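Local coordinates for N-acetylneuraminic acid outer membrane channel protein NanC (Escherichia coli, PDB 2WJR), which forms a monomeric outer-membrane porin, open at low membrane potential and weakly anion-selective, that lets N-acetylneuraminic acid enter the bacterium, at residues W145-S151 / K163-N168; I184-D190 / S202-I208; Q67-G73 / Y88-D94. The protein carries 1 engineered substitution. All coordinates share one frame; numbering follows the deposited sequence.

Contact 1 of 3, residues W145-S151 / K163-N168. With OCT (N-octane), chain E.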
# COMPACT_ATOMS: atom_id res chain seq x y z
N TRP A 145 -5.43 8.25 -6.83
CA TRP A 145 -6.12 6.96 -6.79
C TRP A 145 -5.10 5.84 -7.01
O TRP A 145 -4.30 5.88 -7.95
CB TRP A 145 -7.24 6.94 -7.82
CG TRP A 145 -7.89 5.59 -8.08
CD1 TRP A 145 -8.21 4.63 -7.16
CD2 TRP A 145 -8.34 5.09 -9.34
NE1 TRP A 145 -8.82 3.57 -7.77
CE2 TRP A 145 -8.92 3.82 -9.11
CE3 TRP A 145 -8.31 5.60 -10.65
CZ2 TRP A 145 -9.44 3.05 -10.15
CZ3 TRP A 145 -8.83 4.83 -11.67
CH2 TRP A 145 -9.39 3.57 -11.42
N GLN A 146 -5.15 4.83 -6.13
CA GLN A 146 -4.35 3.64 -6.26
C GLN A 146 -5.29 2.45 -6.36
O GLN A 146 -6.13 2.24 -5.50
CB GLN A 146 -3.44 3.49 -5.04
CG GLN A 146 -2.50 2.29 -5.13
CD GLN A 146 -1.59 2.14 -3.92
OE1 GLN A 146 -1.43 3.08 -3.13
NE2 GLN A 146 -0.99 0.98 -3.77
N THR A 147 -5.15 1.68 -7.42
CA THR A 147 -5.95 0.48 -7.62
C THR A 147 -5.04 -0.75 -7.51
O THR A 147 -3.87 -0.73 -7.90
CB THR A 147 -6.80 0.57 -8.96
OG1 THR A 147 -7.78 -0.49 -8.98
CG2 THR A 147 -5.92 0.50 -10.19
N THR A 148 -5.55 -1.83 -6.90
CA THR A 148 -4.73 -2.96 -6.58
C THR A 148 -5.47 -4.26 -6.88
O THR A 148 -6.66 -4.36 -6.63
CB THR A 148 -4.37 -2.97 -5.09
OG1 THR A 148 -3.79 -1.71 -4.72
CG2 THR A 148 -3.43 -4.13 -4.74
N LEU A 149 -4.74 -5.20 -7.45
CA LEU A 149 -5.24 -6.57 -7.71
C LEU A 149 -4.17 -7.52 -7.19
O LEU A 149 -2.99 -7.43 -7.59
CB LEU A 149 -5.48 -6.78 -9.20
CG LEU A 149 -5.79 -8.22 -9.67
CD1 LEU A 149 -7.04 -8.71 -8.95
CD2 LEU A 149 -5.97 -8.27 -11.22
N TYR A 150 -4.52 -8.42 -6.27
CA TYR A 150 -3.58 -9.46 -5.92
C TYR A 150 -4.24 -10.82 -5.93
O TYR A 150 -5.43 -10.94 -5.68
CB TYR A 150 -2.87 -9.20 -4.59
CG TYR A 150 -3.68 -8.56 -3.50
CD1 TYR A 150 -4.73 -9.24 -2.90
CD2 TYR A 150 -3.37 -7.31 -3.03
CE1 TYR A 150 -5.45 -8.69 -1.86
CE2 TYR A 150 -4.08 -6.73 -2.00
CZ TYR A 150 -5.13 -7.43 -1.41
OH TYR A 150 -5.87 -6.86 -0.39
N SER A 151 -3.43 -11.82 -6.23
CA SER A 151 -3.89 -13.20 -6.35
C SER A 151 -2.90 -14.15 -5.73
O SER A 151 -1.70 -13.87 -5.66
CB SER A 151 -4.08 -13.56 -7.83
OG SER A 151 -2.84 -13.53 -8.49
N LYS A 163 -9.37 -16.58 -4.39
CA LYS A 163 -7.93 -16.60 -4.53
C LYS A 163 -7.40 -15.27 -5.07
O LYS A 163 -6.25 -15.18 -5.50
CB LYS A 163 -7.51 -17.73 -5.47
CG LYS A 163 -7.90 -19.12 -4.94
CD LYS A 163 -7.17 -20.21 -5.71
CE LYS A 163 -5.77 -20.44 -5.19
NZ LYS A 163 -4.94 -21.34 -6.03
N TRP A 164 -8.25 -14.26 -5.08
CA TRP A 164 -7.86 -12.91 -5.53
C TRP A 164 -8.73 -11.90 -4.87
O TRP A 164 -9.81 -12.23 -4.37
CB TRP A 164 -7.96 -12.77 -7.04
CG TRP A 164 -9.36 -12.90 -7.59
CD1 TRP A 164 -10.02 -14.05 -7.87
CD2 TRP A 164 -10.25 -11.83 -7.94
NE1 TRP A 164 -11.28 -13.78 -8.35
CE2 TRP A 164 -11.44 -12.42 -8.42
CE3 TRP A 164 -10.16 -10.43 -7.91
CZ2 TRP A 164 -12.53 -11.66 -8.85
CZ3 TRP A 164 -11.24 -9.67 -8.32
CH2 TRP A 164 -12.42 -10.29 -8.80
N ALA A 165 -8.25 -10.66 -4.83
CA ALA A 165 -9.03 -9.57 -4.29
C ALA A 165 -8.45 -8.27 -4.79
O ALA A 165 -7.37 -8.22 -5.40
CB ALA A 165 -9.02 -9.59 -2.78
N THR A 166 -9.18 -7.22 -4.48
CA THR A 166 -8.86 -5.86 -4.94
C THR A 166 -8.81 -4.89 -3.78
O THR A 166 -9.31 -5.16 -2.67
CB THR A 166 -9.88 -5.36 -6.02
OG1 THR A 166 -11.20 -5.28 -5.45
CG2 THR A 166 -9.88 -6.27 -7.21
N GLU A 167 -8.11 -3.77 -4.00
CA GLU A 167 -8.23 -2.62 -3.13
C GLU A 167 -8.29 -1.40 -4.03
O GLU A 167 -7.69 -1.36 -5.11
CB GLU A 167 -7.06 -2.49 -2.16
CG GLU A 167 -6.76 -3.73 -1.29
CD GLU A 167 -5.64 -3.49 -0.27
OE1 GLU A 167 -5.17 -2.33 -0.15
OE2 GLU A 167 -5.24 -4.47 0.40
N ASN A 168 -9.03 -0.40 -3.58
CA ASN A 168 -9.05 0.89 -4.21
C ASN A 168 -8.95 1.95 -3.15
O ASN A 168 -9.78 2.01 -2.24
CB ASN A 168 -10.31 1.05 -5.06
CG ASN A 168 -10.22 0.32 -6.38
OD1 ASN A 168 -9.58 0.80 -7.32
ND2 ASN A 168 -10.84 -0.88 -6.45
C1 OCT E . -5.25 3.82 -11.82
C2 OCT E . -4.70 2.99 -12.99
C3 OCT E . -3.67 3.79 -13.80
C4 OCT E . -2.94 2.93 -14.85
C5 OCT E . -1.45 3.29 -14.92
C6 OCT E . -0.86 3.22 -16.35
C7 OCT E . 0.69 3.20 -16.33
C8 OCT E . 1.35 3.52 -17.69
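The amide oxygen of N168 accepts two hydrogen bonds from strand 145-151. W145 NE1 reaches N168 OD1 at 2.9 Å, with the oxygen lying close to the indole plane and an N-H...O angle of 151°; T147 OG1 donates to the same N168 OD1 at 2.8 Å. W145 gets there because its CG stands anti to the backbone N (chi1 170°), which lays the indole alongside the N168 side chain. Over one face of that indole sits the end of an n-octane chain, C1 being 3.7 Å from W145 CZ3, and F170 stacks on the same tryptophan.

On the other face of the sheet, Y150 OH donates to E167 OE2 at 2.6 Å through the anti lone pair of the carboxylate. E167 OE2 lies near the plane of the Y150 ring, at its edge, and the carboxylate is turned 87° against that ring. The carbonyl oxygen of A165 lies over one face of this ring, and A165 CB comes to 3.8 Å from Y150 CE1. Q192 also bonds the Y150 hydroxyl, while D130 holds T148 OG1 and Q146 NE2.

Paired backbone bonds set the register: Y150 N to A165 O and A165 N to Y150 O are both 3.0 Å. Side chains alternate between the face of W145, L149 and W164, which meets octane, and the face of T148, Y150 and E167, as in a membrane-spanning antiparallel hairpin of a porin barrel, here where strands 141-152 and 164-174 approach their extracellular loop.

Contact 2 of 3, residues I184-D190 / S202-I208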
# COMPACT_ATOMS: atom_id res chain seq x y z
N ILE A 184 -7.43 13.33 3.48
CA ILE A 184 -8.46 12.36 3.83
C ILE A 184 -8.46 11.28 2.76
O ILE A 184 -8.01 11.51 1.64
CB ILE A 184 -9.85 13.02 3.95
CG1 ILE A 184 -10.27 13.66 2.64
CG2 ILE A 184 -9.82 14.03 5.07
CD1 ILE A 184 -11.71 14.15 2.65
N GLU A 185 -8.95 10.11 3.12
CA GLU A 185 -8.83 8.95 2.28
C GLU A 185 -9.99 8.01 2.50
O GLU A 185 -10.42 7.79 3.62
CB GLU A 185 -7.49 8.24 2.57
CG GLU A 185 -7.30 6.89 1.89
CD GLU A 185 -5.94 6.27 2.18
OE1 GLU A 185 -5.71 5.10 1.78
OE2 GLU A 185 -5.11 6.95 2.80
N TYR A 186 -10.52 7.48 1.40
CA TYR A 186 -11.48 6.40 1.46
C TYR A 186 -10.90 5.21 0.69
O TYR A 186 -10.42 5.36 -0.44
CB TYR A 186 -12.85 6.81 0.89
CG TYR A 186 -13.71 5.60 0.61
CD1 TYR A 186 -14.40 4.97 1.65
CD2 TYR A 186 -13.79 5.04 -0.66
CE1 TYR A 186 -15.15 3.82 1.42
CE2 TYR A 186 -14.53 3.90 -0.90
CZ TYR A 186 -15.22 3.30 0.14
OH TYR A 186 -15.95 2.16 -0.10
N ASP A 187 -10.93 4.03 1.30
CA ASP A 187 -10.55 2.81 0.61
C ASP A 187 -11.70 1.82 0.67
O ASP A 187 -12.45 1.77 1.65
CB ASP A 187 -9.32 2.15 1.23
CG ASP A 187 -8.34 3.14 1.74
OD1 ASP A 187 -7.70 3.82 0.91
OD2 ASP A 187 -8.22 3.27 2.98
N TYR A 188 -11.84 1.06 -0.42
CA TYR A 188 -12.65 -0.13 -0.41
C TYR A 188 -11.72 -1.33 -0.58
O TYR A 188 -11.01 -1.47 -1.61
CB TYR A 188 -13.72 -0.10 -1.50
CG TYR A 188 -14.57 -1.34 -1.42
CD1 TYR A 188 -14.58 -2.28 -2.45
CD2 TYR A 188 -15.31 -1.62 -0.27
CE1 TYR A 188 -15.34 -3.43 -2.37
CE2 TYR A 188 -16.08 -2.77 -0.17
CZ TYR A 188 -16.08 -3.68 -1.22
OH TYR A 188 -16.82 -4.83 -1.11
N LEU A 189 -11.68 -2.18 0.45
CA LEU A 189 -10.73 -3.28 0.48
C LEU A 189 -11.37 -4.65 0.18
O LEU A 189 -10.91 -5.68 0.66
CB LEU A 189 -10.02 -3.27 1.83
CG LEU A 189 -9.36 -1.93 2.17
CD1 LEU A 189 -8.70 -2.03 3.53
CD2 LEU A 189 -8.33 -1.51 1.09
N ASP A 190 -12.40 -4.63 -0.66
CA ASP A 190 -13.09 -5.84 -1.10
C ASP A 190 -13.82 -6.43 0.14
O ASP A 190 -13.89 -5.79 1.18
CB ASP A 190 -12.06 -6.82 -1.70
CG ASP A 190 -12.66 -7.79 -2.72
OD1 ASP A 190 -13.66 -8.49 -2.39
OD2 ASP A 190 -12.09 -7.89 -3.83
N SER A 202 -17.81 -6.71 3.98
CA SER A 202 -17.46 -5.50 3.23
C SER A 202 -16.49 -4.63 4.07
O SER A 202 -16.77 -4.32 5.23
CB SER A 202 -18.73 -4.72 2.90
OG SER A 202 -18.48 -3.73 1.92
N GLU A 203 -15.36 -4.25 3.48
CA GLU A 203 -14.33 -3.54 4.22
C GLU A 203 -14.13 -2.15 3.65
O GLU A 203 -13.26 -1.93 2.79
CB GLU A 203 -13.02 -4.35 4.21
CG GLU A 203 -11.91 -3.82 5.13
CD GLU A 203 -12.11 -4.19 6.58
OE1 GLU A 203 -11.13 -4.54 7.25
OE2 GLU A 203 -13.26 -4.13 7.06
N ASN A 204 -14.98 -1.23 4.09
CA ASN A 204 -14.76 0.19 3.88
C ASN A 204 -13.70 0.68 4.86
O ASN A 204 -13.62 0.21 5.99
CB ASN A 204 -16.05 0.98 4.09
CG ASN A 204 -17.14 0.56 3.16
OD1 ASN A 204 -16.98 0.61 1.94
ND2 ASN A 204 -18.27 0.13 3.72
N SER A 205 -12.86 1.60 4.41
CA SER A 205 -11.77 2.10 5.21
C SER A 205 -11.82 3.61 5.06
O SER A 205 -11.90 4.14 3.96
CB SER A 205 -10.43 1.51 4.73
OG SER A 205 -9.31 2.15 5.33
N TYR A 206 -11.83 4.28 6.21
CA TYR A 206 -11.89 5.72 6.28
C TYR A 206 -10.68 6.20 7.02
O TYR A 206 -10.43 5.80 8.15
CB TYR A 206 -13.16 6.17 7.02
CG TYR A 206 -14.39 5.55 6.44
CD1 TYR A 206 -14.84 4.32 6.90
CD2 TYR A 206 -15.09 6.19 5.43
CE1 TYR A 206 -15.96 3.74 6.36
CE2 TYR A 206 -16.23 5.60 4.88
CZ TYR A 206 -16.65 4.39 5.35
OH TYR A 206 -17.77 3.84 4.79
N ARG A 207 -9.94 7.09 6.39
CA ARG A 207 -8.64 7.47 6.90
C ARG A 207 -8.43 8.96 6.85
O ARG A 207 -8.91 9.65 5.95
CB ARG A 207 -7.54 6.81 6.07
CG ARG A 207 -7.33 5.38 6.38
CD ARG A 207 -6.56 4.67 5.27
NE ARG A 207 -6.42 3.24 5.53
CZ ARG A 207 -5.75 2.39 4.74
NH1 ARG A 207 -5.20 2.81 3.61
NH2 ARG A 207 -5.67 1.11 5.06
N ILE A 208 -7.68 9.44 7.83
CA ILE A 208 -7.26 10.83 7.86
C ILE A 208 -5.80 10.86 8.27
O ILE A 208 -5.35 10.08 9.11
CB ILE A 208 -8.11 11.66 8.83
CG1 ILE A 208 -7.72 13.15 8.75
CG2 ILE A 208 -7.96 11.12 10.25
CD1 ILE A 208 -8.91 14.12 8.82
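The guanidinium of R207 meets two acids in different ways. E185 OE1 comes near its edge, 3.0 Å from R207 NH1, whereas D187 OD2 lies over one face, 3.1 Å from R207 NH1. The first is a hydrogen-bonded salt bridge; the second is purely electrostatic, since no N-H points at the oxygen. Carboxylate and guanidinium planes are 86° apart for E185 and R207, whose chains run side by side, while the D187 side chain crosses that of R207. Of the phenol rings on the other face of the sheet, Y186 has N204 and Y206 at its edge, and S202 OG approaches the edge of Y188.

D187 OD2 has a further partner in S205: S205 OG donates to it at 2.8 Å, on the anti lone pair, and so helps fix the carboxylate above the arginine. E16 binds the far nitrogen of R207, and R5 brings another positive charge close by, which the surrounding acids would help to balance.

Y186 OH donates to N204 OD1 at 2.8 Å. With its CG anti to the backbone N (chi1 165°), the Y186 ring leans across the pair, bringing Y186 CD1 to 3.8 Å from Y206 CE2; the planes of these two rings are oblique, 55° apart. Beyond the regular bridges the strands stay joined, L189 N bonding E203 O at 2.8 Å.

A charged network on one face and tyrosines on the other fit the two sides of a porin wall, with E185, D187 and R207 probably lining the channel of this KdgM-family barrel.

Contact 3 of 3, residues Q67-G73 / Y88-D94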
# COMPACT_ATOMS: atom_id res chain seq x y z
N GLN A 67 10.34 12.50 -18.15
CA GLN A 67 8.98 12.10 -17.80
C GLN A 67 8.87 10.66 -17.28
O GLN A 67 7.96 10.37 -16.50
CB GLN A 67 8.07 12.24 -19.02
CG GLN A 67 7.67 13.67 -19.38
CD GLN A 67 6.90 13.73 -20.68
OE1 GLN A 67 7.51 13.72 -21.75
NE2 GLN A 67 5.58 13.83 -20.61
N TRP A 68 9.75 9.77 -17.72
CA TRP A 68 9.67 8.32 -17.45
C TRP A 68 10.72 7.84 -16.46
O TRP A 68 11.92 8.13 -16.63
CB TRP A 68 9.81 7.52 -18.75
CG TRP A 68 8.62 7.64 -19.61
CD1 TRP A 68 8.39 8.57 -20.60
CD2 TRP A 68 7.46 6.80 -19.58
NE1 TRP A 68 7.16 8.35 -21.18
CE2 TRP A 68 6.57 7.27 -20.58
CE3 TRP A 68 7.09 5.69 -18.80
CZ2 TRP A 68 5.33 6.68 -20.80
CZ3 TRP A 68 5.88 5.10 -19.05
CH2 TRP A 68 5.00 5.60 -20.03
N THR A 69 10.29 7.08 -15.45
CA THR A 69 11.18 6.48 -14.45
C THR A 69 10.80 5.00 -14.23
O THR A 69 9.63 4.67 -14.16
CB THR A 69 11.07 7.22 -13.09
OG1 THR A 69 11.35 8.62 -13.27
CG2 THR A 69 12.09 6.67 -12.03
N VAL A 70 11.81 4.14 -14.13
CA VAL A 70 11.62 2.73 -13.78
C VAL A 70 12.28 2.55 -12.42
O VAL A 70 13.47 2.93 -12.23
CB VAL A 70 12.28 1.77 -14.82
CG1 VAL A 70 12.13 0.27 -14.40
CG2 VAL A 70 11.65 1.97 -16.18
N ARG A 71 11.53 1.97 -11.48
CA ARG A 71 12.01 1.73 -10.12
C ARG A 71 11.99 0.24 -9.74
O ARG A 71 10.96 -0.27 -9.26
CB ARG A 71 11.17 2.50 -9.11
CG ARG A 71 11.35 3.99 -9.13
CD ARG A 71 10.33 4.68 -8.24
NE ARG A 71 10.40 6.13 -8.33
CZ ARG A 71 11.16 6.92 -7.56
NH1 ARG A 71 11.09 8.24 -7.74
NH2 ARG A 71 11.96 6.43 -6.62
N PRO A 72 13.12 -0.45 -9.91
CA PRO A 72 13.29 -1.75 -9.26
C PRO A 72 13.36 -1.52 -7.77
O PRO A 72 13.94 -0.53 -7.31
CB PRO A 72 14.61 -2.26 -9.83
CG PRO A 72 15.34 -1.04 -10.24
CD PRO A 72 14.30 -0.10 -10.72
N GLY A 73 12.71 -2.40 -7.01
CA GLY A 73 12.59 -2.17 -5.59
C GLY A 73 12.23 -3.43 -4.85
O GLY A 73 12.05 -4.50 -5.45
N TYR A 88 9.93 -5.89 -6.61
CA TYR A 88 9.00 -5.29 -7.54
C TYR A 88 9.67 -4.45 -8.62
O TYR A 88 10.86 -4.13 -8.52
CB TYR A 88 7.96 -4.43 -6.81
CG TYR A 88 8.44 -3.18 -6.07
CD1 TYR A 88 8.38 -3.11 -4.68
CD2 TYR A 88 8.88 -2.05 -6.76
CE1 TYR A 88 8.74 -1.95 -4.00
CE2 TYR A 88 9.20 -0.90 -6.10
CZ TYR A 88 9.17 -0.85 -4.73
OH TYR A 88 9.52 0.30 -4.09
N VAL A 89 8.88 -4.12 -9.65
CA VAL A 89 9.26 -3.06 -10.57
C VAL A 89 8.10 -2.11 -10.74
O VAL A 89 6.97 -2.53 -11.04
CB VAL A 89 9.71 -3.59 -11.94
CG1 VAL A 89 10.10 -2.39 -12.87
CG2 VAL A 89 10.88 -4.55 -11.78
N LYS A 90 8.39 -0.82 -10.59
CA LYS A 90 7.40 0.22 -10.77
C LYS A 90 7.78 1.07 -11.98
O LYS A 90 8.94 1.48 -12.11
CB LYS A 90 7.26 1.11 -9.54
CG LYS A 90 6.13 2.16 -9.67
CD LYS A 90 5.93 2.97 -8.40
CE LYS A 90 4.85 3.99 -8.61
NZ LYS A 90 4.52 4.68 -7.33
N LEU A 91 6.82 1.32 -12.85
CA LEU A 91 7.00 2.24 -13.97
C LEU A 91 6.18 3.49 -13.71
O LEU A 91 5.00 3.39 -13.43
CB LEU A 91 6.57 1.56 -15.26
CG LEU A 91 6.63 2.36 -16.55
CD1 LEU A 91 8.11 2.63 -16.93
CD2 LEU A 91 5.90 1.53 -17.61
N SER A 92 6.79 4.66 -13.87
CA SER A 92 6.18 5.92 -13.57
C SER A 92 6.28 6.87 -14.77
O SER A 92 7.32 6.95 -15.41
CB SER A 92 6.91 6.52 -12.38
OG SER A 92 6.40 7.77 -12.05
N TRP A 93 5.17 7.54 -15.09
CA TRP A 93 5.14 8.51 -16.17
C TRP A 93 4.53 9.83 -15.72
O TRP A 93 3.36 9.89 -15.40
CB TRP A 93 4.36 7.92 -17.33
CG TRP A 93 4.22 8.82 -18.50
CD1 TRP A 93 5.17 9.68 -19.00
CD2 TRP A 93 3.09 8.91 -19.38
NE1 TRP A 93 4.68 10.32 -20.13
CE2 TRP A 93 3.41 9.86 -20.37
CE3 TRP A 93 1.84 8.28 -19.41
CZ2 TRP A 93 2.52 10.20 -21.38
CZ3 TRP A 93 0.96 8.62 -20.42
CH2 TRP A 93 1.31 9.57 -21.40
N ASP A 94 5.33 10.90 -15.69
CA ASP A 94 4.77 12.24 -15.52
C ASP A 94 4.24 12.74 -16.85
O ASP A 94 4.96 13.41 -17.60
CB ASP A 94 5.82 13.23 -14.98
CG ASP A 94 6.24 12.92 -13.55
OD1 ASP A 94 5.38 12.58 -12.71
OD2 ASP A 94 7.44 13.01 -13.27
O HOH W 1 8.36 9.58 -13.85
O HOH W 2 8.81 7.98 -9.91
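Q67 O is gripped twice: D94 N donates to it at 2.8 Å, and water 1 also donates to it. Q67 returns a bond across the strands, its NE2 lying 3.1 Å from D94 O with the acceptor in the amide plane, which helps fix the rotation of that amide.

Next to this pair the indoles of W68 and W93 form an offset stack, with planes 9° apart and the six-membered ring of W68 facing the five-membered ring of W93. W93 CB sits 3.5 Å from the centroid of the W68 six-membered ring, a CH-pi contact. L91 CD1 closes on the W68 edge, 3.7 Å from CE3. L91 CD1 also touches V70 CG2, while the other methyl, V70 CG1, packs on V89 CG1. Tryptophans beside the periplasmic end of such a hairpin are consistent with the aromatic girdle of outer-membrane barrels.

The opposite face is polar. Water 2 accepts from R71 NE at 2.9 Å, and N59 takes the R71 NH2 end. Farther along, the Y88 ring folds over G73, whose CA is 3.8 Å from the ring centroid. Y88 achieves this with CG between its backbone N and carbonyl carbon (chi1 65°), while N59 bonds its hydroxyl.

From the N terminus, contact 3 comes first, pairing strands 68-79 and 82-94 near their periplasmic ends, so that the rest of this hairpin, with its extracellular turn, lies between its segments. After two more long barrel strands, 99-110 and 126-136, contact 1 closes the extracellular loop between strands 141-152 and 164-174. Contact 2 then joins strands 180-188 and 198-212 around another extracellular excursion. The three are in series; none nests or crosses. Contacts 1 and 2 touch through neighbouring strands: N168 O lies 2.9 Å from Y188 N, a probable hydrogen bond. Contact 3 touches neither, and lies across the chain's centre from contact 2, their centres about 26 Å apart.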